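Local coordinates for protein putative acyl-CoA thioester hydrolase (Yersinia pestis KIM10+, PDB 5DM5) that probably hydrolyses acyl-CoA thioesters, releasing coenzyme A and the free acid, and assembles as a hexamer of hot-dog-fold subunits, at residues Ser46-Gly51 with Arg119-Val124; Ala53-Glu58 with Ile98-Glu103. One frame throughout, in Å; residues are numbered along the deposited sequence.

Both contacts join one helix, 43-60, to the concave side of the antiparallel sheet that wraps it, the defining arrangement of the hot-dog fold. Contact 1 uses the earlier turns of the helix against strand 118-129; contact 2 uses later turns against strand 97-106. The strands are neighbours in the sheet, and the backbone hydrogen bond from I102 N to A123 O, 2.9 Å long, ties them together. The centres of the contacts lie about 10 Å apart. D49, on the helical segment of contact 1, lies at the interface with the second subunit, near G41 and G42 of that chain. In related hot-dog thioesterases the active site usually lies between subunits; neither contact is assigned to it.

Contact 1. Residues Ser46-Gly51 with Arg119-Val124; sequences SQMDIG and RATEAV
M48 leaves its helix with CG beside the backbone N and anti to the carbonyl carbon (chi1 -56°), runs extended through chi2, then bends at chi3 (67°), which turns the terminal methyl toward A123. On the strand, T121 holds CG2 anti to its own backbone N, and this methyl is the branch offered to the helix. The two side chains cross obliquely, with M48 SD 3.6 Å from T121 CG2. Beyond the bend, M48 CE settles over the next inward-facing position, 3.9 Å from A123 CB and 3.7 Å from A123 N.

The interaction is van der Waals in kind, with no hydrogen bond between the segments. Methionine suits the helix position because its long, flexible, polarisable chain can bridge a helix and a strand whose axes stay 10.3 Å apart. Alanine suits the strand because its small side chain leaves the methyl room to approach the backbone. Threonine divides its two branches: CG2 meets the sulfur, while OG1 donates to A120 O, 2.6 Å away, nearly side-on to the C=O (94°) and above its plane, a poorly aligned partner for the hydroxyl. E122 points away from the helix and forms a salt bridge with R119 on the other face of the strand.

The strand carries a classic beta bulge, A120 and T121 standing opposite V104 of strand 97-106. M48 also touches I102 and V104 of that strand, and M72 of strand 64-74 packs on M48, T121 and A123. M48 thus lies over three adjacent strands on the side of the sheet ending, within the chain, at 64-74.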
ATOM      1  N   SER B  46     -10.961 -10.745   0.703  1.00 41.16           N
ATOM      2  CA  SER B  46     -10.432  -9.901   1.782  1.00 42.09           C
ATOM      3  C   SER B  46     -11.564  -9.041   2.303  1.00 40.95           C
ATOM      4  O   SER B  46     -11.765  -8.913   3.508  1.00 43.78           O
ATOM      5  CB  SER B  46      -9.306  -8.986   1.286  1.00 43.26           C
ATOM      6  OG  SER B  46      -8.252  -9.713   0.687  1.00 48.74           O
ATOM      7  N   GLN B  47     -12.312  -8.470   1.364  1.00 38.66           N
ATOM      8  CA  GLN B  47     -13.483  -7.654   1.662  1.00 38.48           C
ATOM      9  C   GLN B  47     -14.608  -8.447   2.316  1.00 38.64           C
ATOM     10  O   GLN B  47     -15.285  -7.928   3.182  1.00 38.11           O
ATOM     11  CB  GLN B  47     -13.994  -6.975   0.398  1.00 41.76           C
ATOM     12  CG  GLN B  47     -12.975  -6.027  -0.152  1.00 43.29           C
ATOM     13  CD  GLN B  47     -12.697  -4.898   0.808  1.00 46.41           C
ATOM     14  OE1 GLN B  47     -13.456  -3.929   0.878  1.00 55.53           O
ATOM     15  NE2 GLN B  47     -11.653  -5.056   1.620  1.00 43.85           N
ATOM     16  N   MET B  48     -14.848  -9.678   1.884  1.00 37.20           N
ATOM     17  CA  MET B  48     -15.884 -10.466   2.540  1.00 35.23           C
ATOM     18  C   MET B  48     -15.525 -10.827   3.978  1.00 34.45           C
ATOM     19  O   MET B  48     -16.377 -10.821   4.854  1.00 37.21           O
ATOM     20  CB  MET B  48     -16.204 -11.736   1.754  1.00 39.14           C
ATOM     21  CG  MET B  48     -16.606 -11.476   0.317  1.00 43.21           C
ATOM     22  SD  MET B  48     -17.140 -12.923  -0.617  1.00 42.59           S
ATOM     23  CE  MET B  48     -18.646 -13.333   0.240  1.00 38.21           C
ATOM     24  N   ASP B  49     -14.278 -11.187   4.227  1.00 37.20           N
ATOM     25  CA  ASP B  49     -13.861 -11.484   5.595  1.00 36.43           C
ATOM     26  C   ASP B  49     -13.962 -10.226   6.444  1.00 35.09           C
ATOM     27  O   ASP B  49     -14.369 -10.278   7.592  1.00 33.40           O
ATOM     28  CB  ASP B  49     -12.453 -12.061   5.631  1.00 37.89           C
ATOM     29  CG  ASP B  49     -12.049 -12.535   7.006  1.00 37.67           C
ATOM     30  OD1 ASP B  49     -10.922 -13.027   7.162  1.00 42.80           O
ATOM     31  OD2 ASP B  49     -12.806 -12.348   7.964  1.00 39.33           O
ATOM     32  N   ILE B  50     -13.576  -9.088   5.880  1.00 37.90           N
ATOM     33  CA  ILE B  50     -13.695  -7.831   6.613  1.00 38.56           C
ATOM     34  C   ILE B  50     -15.127  -7.496   6.948  1.00 36.81           C
ATOM     35  O   ILE B  50     -15.491  -7.291   8.105  1.00 40.05           O
ATOM     36  CB  ILE B  50     -13.174  -6.649   5.816  1.00 38.01           C
ATOM     37  CG1 ILE B  50     -11.674  -6.726   5.627  1.00 40.35           C
ATOM     38  CG2 ILE B  50     -13.465  -5.384   6.565  1.00 43.86           C
ATOM     39  CD1 ILE B  50     -11.114  -5.610   4.807  1.00 49.36           C
ATOM     40  N   GLY B  51     -15.940  -7.483   5.907  1.00 35.62           N
ATOM     41  CA  GLY B  51     -17.337  -7.148   6.003  1.00 36.29           C
ATOM     42  C   GLY B  51     -18.048  -8.028   6.996  1.00 39.20           C
ATOM     43  O   GLY B  51     -18.866  -7.545   7.753  1.00 47.09           O
ATOM     44  N   ARG B 119     -24.990  -9.010  -8.066  1.00 50.72           N
ATOM     45  CA  ARG B 119     -24.183  -9.717  -7.084  1.00 47.92           C
ATOM     46  C   ARG B 119     -23.044 -10.450  -7.747  1.00 48.38           C
ATOM     47  O   ARG B 119     -23.242 -11.142  -8.736  1.00 53.51           O
ATOM     48  CB  ARG B 119     -25.045 -10.669  -6.272  1.00 51.03           C
ATOM     49  CG  ARG B 119     -24.311 -11.380  -5.170  1.00 48.08           C
ATOM     50  CD  ARG B 119     -25.308 -12.131  -4.339  1.00 54.92           C
ATOM     51  NE  ARG B 119     -26.101 -13.053  -5.128  1.00 64.95           N
ATOM     52  CZ  ARG B 119     -27.065 -13.809  -4.620  1.00 78.47           C
ATOM     53  NH1 ARG B 119     -27.337 -13.733  -3.327  1.00 70.27           N
ATOM     54  NH2 ARG B 119     -27.761 -14.627  -5.402  1.00120.39           N
ATOM     55  N   ALA B 120     -21.834 -10.233  -7.244  1.00 45.78           N
ATOM     56  CA  ALA B 120     -20.649 -10.811  -7.858  1.00 43.14           C
ATOM     57  C   ALA B 120     -20.070 -11.989  -7.062  1.00 40.36           C
ATOM     58  O   ALA B 120     -19.307 -12.788  -7.605  1.00 43.20           O
ATOM     59  CB  ALA B 120     -19.607  -9.746  -8.062  1.00 45.67           C
ATOM     60  N   THR B 121     -20.348 -12.067  -5.766  1.00 38.52           N
ATOM     61  CA  THR B 121     -19.867 -13.223  -5.009  1.00 37.05           C
ATOM     62  C   THR B 121     -20.722 -13.496  -3.804  1.00 39.33           C
ATOM     63  O   THR B 121     -21.229 -12.582  -3.208  1.00 41.75           O
ATOM     64  CB  THR B 121     -18.432 -13.023  -4.533  1.00 42.80           C
ATOM     65  OG1 THR B 121     -17.605 -12.735  -5.660  1.00 43.62           O
ATOM     66  CG2 THR B 121     -17.918 -14.272  -3.882  1.00 45.33           C
ATOM     67  N   GLU B 122     -20.926 -14.740  -3.432  1.00 37.89           N
ATOM     68  CA  GLU B 122     -21.608 -14.943  -2.174  1.00 40.06           C
ATOM     69  C   GLU B 122     -21.019 -16.155  -1.501  1.00 39.49           C
ATOM     70  O   GLU B 122     -20.566 -17.070  -2.169  1.00 41.93           O
ATOM     71  CB  GLU B 122     -23.120 -15.053  -2.342  1.00 49.98           C
ATOM     72  CG  GLU B 122     -23.816 -15.370  -1.023  1.00 54.81           C
ATOM     73  CD  GLU B 122     -25.316 -15.425  -1.122  1.00 63.67           C
ATOM     74  OE1 GLU B 122     -25.843 -15.384  -2.250  1.00 86.52           O
ATOM     75  OE2 GLU B 122     -25.965 -15.499  -0.058  1.00 55.20           O
ATOM     76  N   ALA B 123     -20.967 -16.142  -0.178  1.00 39.05           N
ATOM     77  CA  ALA B 123     -20.412 -17.280   0.542  1.00 38.24           C
ATOM     78  C   ALA B 123     -20.943 -17.333   1.962  1.00 39.52           C
ATOM     79  O   ALA B 123     -21.541 -16.378   2.432  1.00 40.97           O
ATOM     80  CB  ALA B 123     -18.912 -17.215   0.544  1.00 40.27           C
ATOM     81  N   VAL B 124     -20.736 -18.453   2.643  1.00 38.51           N
ATOM     82  CA  VAL B 124     -21.219 -18.576   4.008  1.00 38.75           C
ATOM     83  C   VAL B 124     -20.048 -18.714   4.980  1.00 38.22           C
ATOM     84  O   VAL B 124     -19.439 -19.764   5.141  1.00 36.63           O
ATOM     85  CB  VAL B 124     -22.175 -19.765   4.146  1.00 42.88           C
ATOM     86  CG1 VAL B 124     -22.694 -19.863   5.567  1.00 36.21           C
ATOM     87  CG2 VAL B 124     -23.331 -19.614   3.167  1.00 44.90           C
TER

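Contact 2. Residues Ala53-Glu58 with Ile98-Glu103; sequences AIQAKE and ITINIE
This is a loose, buried and largely apolar contact between the later turns of the central helix and strand 98-103, part of the hydrophobic layer between helix and sheet in the hot-dog fold. I100 carries it from the strand and Q55 and A56 from the helix. The backbones come near each other at A56 and I98, whose CA atoms are 7.4 Å apart.

I100 sends its longer branch at the helix. With CG1 anti to the carbonyl carbon (chi1 -64°) and chi2 extended, CD1 reaches out to the helix, where it meets the amide end of one residue and the backbone nitrogen of the next. It lies 4.4 Å from Q55 NE2 and 4.5 Å from A56 N. The methyl of A56 faces the ends of two isoleucines, with A56 CB 4.7 Å from I100 CD1 and equally 4.7 Å from I98 CD1. Alanine suits this place, since its short side chain allows the helix to approach the strand while the two branched isoleucines fill the layer from the sheet side. A88 and C90 of the adjacent strand 83-93 flank I100 and I98 respectively.

Q55 is the polar member of the group. Its chain extends past I100, and its amide nitrogen has a weak hydrogen bond to A88 O on strand 83-93, which gives the buried donor some satisfaction.

Across these two segments no hydrogen bond or charge pair specifies the fit, and the separations exceed close van der Waals packing. The attraction is thus mainly hydrophobic and not strongly directional, with the polar link from Q55 made to a different strand.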
ATOM      1  N   ALA B  53     -16.507  -9.663   9.519  1.00 37.90           N
ATOM      2  CA  ALA B  53     -15.856  -9.441  10.796  1.00 37.46           C
ATOM      3  C   ALA B  53     -16.438  -8.249  11.519  1.00 44.23           C
ATOM      4  O   ALA B  53     -16.493  -8.224  12.749  1.00 51.55           O
ATOM      5  CB  ALA B  53     -14.385  -9.241  10.594  1.00 38.16           C
ATOM      6  N   ILE B  54     -16.897  -7.263  10.759  1.00 43.69           N
ATOM      7  CA  ILE B  54     -17.517  -6.089  11.367  1.00 44.59           C
ATOM      8  C   ILE B  54     -18.746  -6.464  12.176  1.00 46.17           C
ATOM      9  O   ILE B  54     -18.819  -6.251  13.394  1.00 46.89           O
ATOM     10  CB  ILE B  54     -17.944  -5.061  10.303  1.00 45.11           C
ATOM     11  CG1 ILE B  54     -16.717  -4.478   9.593  1.00 45.11           C
ATOM     12  CG2 ILE B  54     -18.764  -3.951  10.930  1.00 53.26           C
ATOM     13  CD1 ILE B  54     -17.046  -3.436   8.544  1.00 39.97           C
ATOM     14  N   GLN B  55     -19.692  -7.070  11.483  1.00 42.52           N
ATOM     15  CA  GLN B  55     -20.932  -7.446  12.094  1.00 42.42           C
ATOM     16  C   GLN B  55     -20.738  -8.444  13.215  1.00 47.42           C
ATOM     17  O   GLN B  55     -21.425  -8.384  14.225  1.00 52.02           O
ATOM     18  CB  GLN B  55     -21.851  -7.961  11.015  1.00 41.96           C
ATOM     19  CG  GLN B  55     -23.237  -8.244  11.464  1.00 45.17           C
ATOM     20  CD  GLN B  55     -24.151  -8.296  10.285  1.00 39.58           C
ATOM     21  OE1 GLN B  55     -24.229  -7.331   9.528  1.00 40.08           O
ATOM     22  NE2 GLN B  55     -24.822  -9.415  10.091  1.00 43.87           N
ATOM     23  N   ALA B  56     -19.767  -9.332  13.070  1.00 49.63           N
ATOM     24  CA  ALA B  56     -19.442 -10.260  14.156  1.00 48.11           C
ATOM     25  C   ALA B  56     -18.936  -9.525  15.406  1.00 48.20           C
ATOM     26  O   ALA B  56     -19.271  -9.898  16.514  1.00 51.58           O
ATOM     27  CB  ALA B  56     -18.431 -11.286  13.703  1.00 49.73           C
ATOM     28  N   LYS B  57     -18.060  -8.540  15.245  1.00 50.01           N
ATOM     29  CA  LYS B  57     -17.637  -7.758  16.410  1.00 53.41           C
ATOM     30  C   LYS B  57     -18.739  -6.920  17.020  1.00 53.96           C
ATOM     31  O   LYS B  57     -18.710  -6.614  18.214  1.00 54.71           O
ATOM     32  CB  LYS B  57     -16.488  -6.819  16.082  1.00 56.74           C
ATOM     33  CG  LYS B  57     -15.148  -7.452  15.965  1.00 61.05           C
ATOM     34  CD  LYS B  57     -14.148  -6.328  15.827  1.00 73.95           C
ATOM     35  CE  LYS B  57     -14.241  -5.367  17.031  1.00 77.29           C
ATOM     36  NZ  LYS B  57     -13.802  -5.951  18.341  1.00 71.86           N
ATOM     37  N   GLU B  58     -19.689  -6.501  16.196  1.00 54.07           N
ATOM     38  CA  GLU B  58     -20.833  -5.765  16.727  1.00 58.24           C
ATOM     39  C   GLU B  58     -21.695  -6.682  17.587  1.00 59.50           C
ATOM     40  O   GLU B  58     -22.117  -6.310  18.686  1.00 59.14           O
ATOM     41  CB  GLU B  58     -21.676  -5.173  15.602  1.00 58.70           C
ATOM     42  CG  GLU B  58     -20.987  -4.110  14.781  1.00 58.24           C
ATOM     43  CD  GLU B  58     -21.919  -3.557  13.739  1.00 61.17           C
ATOM     44  OE1 GLU B  58     -23.076  -4.028  13.698  1.00 62.70           O
ATOM     45  OE2 GLU B  58     -21.505  -2.676  12.957  1.00 62.10           O
ATOM     46  N   ILE B  98     -20.647 -18.204  15.352  1.00 45.16           N
ATOM     47  CA  ILE B  98     -21.483 -17.390  14.457  1.00 44.99           C
ATOM     48  C   ILE B  98     -21.397 -17.678  12.946  1.00 44.27           C
ATOM     49  O   ILE B  98     -20.336 -17.500  12.341  1.00 44.90           O
ATOM     50  CB  ILE B  98     -21.169 -15.902  14.649  1.00 44.41           C
ATOM     51  CG1 ILE B  98     -21.350 -15.541  16.115  1.00 46.33           C
ATOM     52  CG2 ILE B  98     -22.061 -15.039  13.767  1.00 41.28           C
ATOM     53  CD1 ILE B  98     -21.039 -14.113  16.407  1.00 48.02           C
ATOM     54  N   THR B  99     -22.479 -18.182  12.354  1.00 44.25           N
ATOM     55  CA  THR B  99     -22.519 -18.389  10.907  1.00 44.17           C
ATOM     56  C   THR B  99     -23.223 -17.241  10.170  1.00 46.20           C
ATOM     57  O   THR B  99     -24.376 -16.959  10.433  1.00 50.25           O
ATOM     58  CB  THR B  99     -23.216 -19.697  10.565  1.00 47.97           C
ATOM     59  OG1 THR B  99     -22.544 -20.785  11.219  1.00 45.30           O
ATOM     60  CG2 THR B  99     -23.201 -19.908   9.069  1.00 44.74           C
ATOM     61  N   ILE B 100     -22.545 -16.620   9.211  1.00 45.37           N
ATOM     62  CA  ILE B 100     -23.071 -15.451   8.503  1.00 45.88           C
ATOM     63  C   ILE B 100     -22.978 -15.557   6.990  1.00 41.53           C
ATOM     64  O   ILE B 100     -21.895 -15.754   6.461  1.00 43.25           O
ATOM     65  CB  ILE B 100     -22.331 -14.152   8.936  1.00 48.46           C
ATOM     66  CG1 ILE B 100     -22.590 -13.854  10.415  1.00 52.86           C
ATOM     67  CG2 ILE B 100     -22.776 -12.966   8.104  1.00 46.79           C
ATOM     68  CD1 ILE B 100     -21.913 -12.607  10.915  1.00 62.46           C
ATOM     69  N   ASN B 101     -24.101 -15.355   6.305  1.00 40.33           N
ATOM     70  CA  ASN B 101     -24.139 -15.392   4.855  1.00 40.87           C
ATOM     71  C   ASN B 101     -23.792 -14.014   4.321  1.00 43.42           C
ATOM     72  O   ASN B 101     -24.498 -13.050   4.596  1.00 47.10           O
ATOM     73  CB  ASN B 101     -25.520 -15.801   4.349  1.00 41.96           C
ATOM     74  CG  ASN B 101     -25.545 -16.056   2.844  1.00 46.57           C
ATOM     75  OD1 ASN B 101     -25.146 -17.124   2.372  1.00 46.79           O
ATOM     76  ND2 ASN B 101     -25.926 -15.040   2.083  1.00 62.98           N
ATOM     77  N   ILE B 102     -22.756 -13.953   3.489  1.00 45.55           N
ATOM     78  CA  ILE B 102     -22.191 -12.703   2.980  1.00 42.83           C
ATOM     79  C   ILE B 102     -22.358 -12.573   1.486  1.00 43.52           C
ATOM     80  O   ILE B 102     -22.007 -13.483   0.735  1.00 48.39           O
ATOM     81  CB  ILE B 102     -20.694 -12.592   3.327  1.00 42.92           C
ATOM     82  CG1 ILE B 102     -20.525 -12.593   4.851  1.00 48.91           C
ATOM     83  CG2 ILE B 102     -20.102 -11.326   2.749  1.00 41.75           C
ATOM     84  CD1 ILE B 102     -19.090 -12.512   5.346  1.00 43.99           C
ATOM     85  N   GLU B 103     -22.826 -11.399   1.073  1.00 42.02           N
ATOM     86  CA  GLU B 103     -23.148 -11.106  -0.315  1.00 45.14           C
ATOM     87  C   GLU B 103     -22.297  -9.973  -0.877  1.00 42.07           C
ATOM     88  O   GLU B 103     -22.197  -8.926  -0.262  1.00 45.24           O
ATOM     89  CB  GLU B 103     -24.623 -10.679  -0.374  1.00 54.00           C
ATOM     90  CG  GLU B 103     -25.622 -11.651   0.296  1.00 61.99           C
ATOM     91  CD  GLU B 103     -27.069 -11.153   0.257  1.00 52.36           C
ATOM     92  OE1 GLU B 103     -27.333 -10.072  -0.312  1.00 55.65           O
ATOM     93  OE2 GLU B 103     -27.948 -11.841   0.806  1.00 57.02           O
TER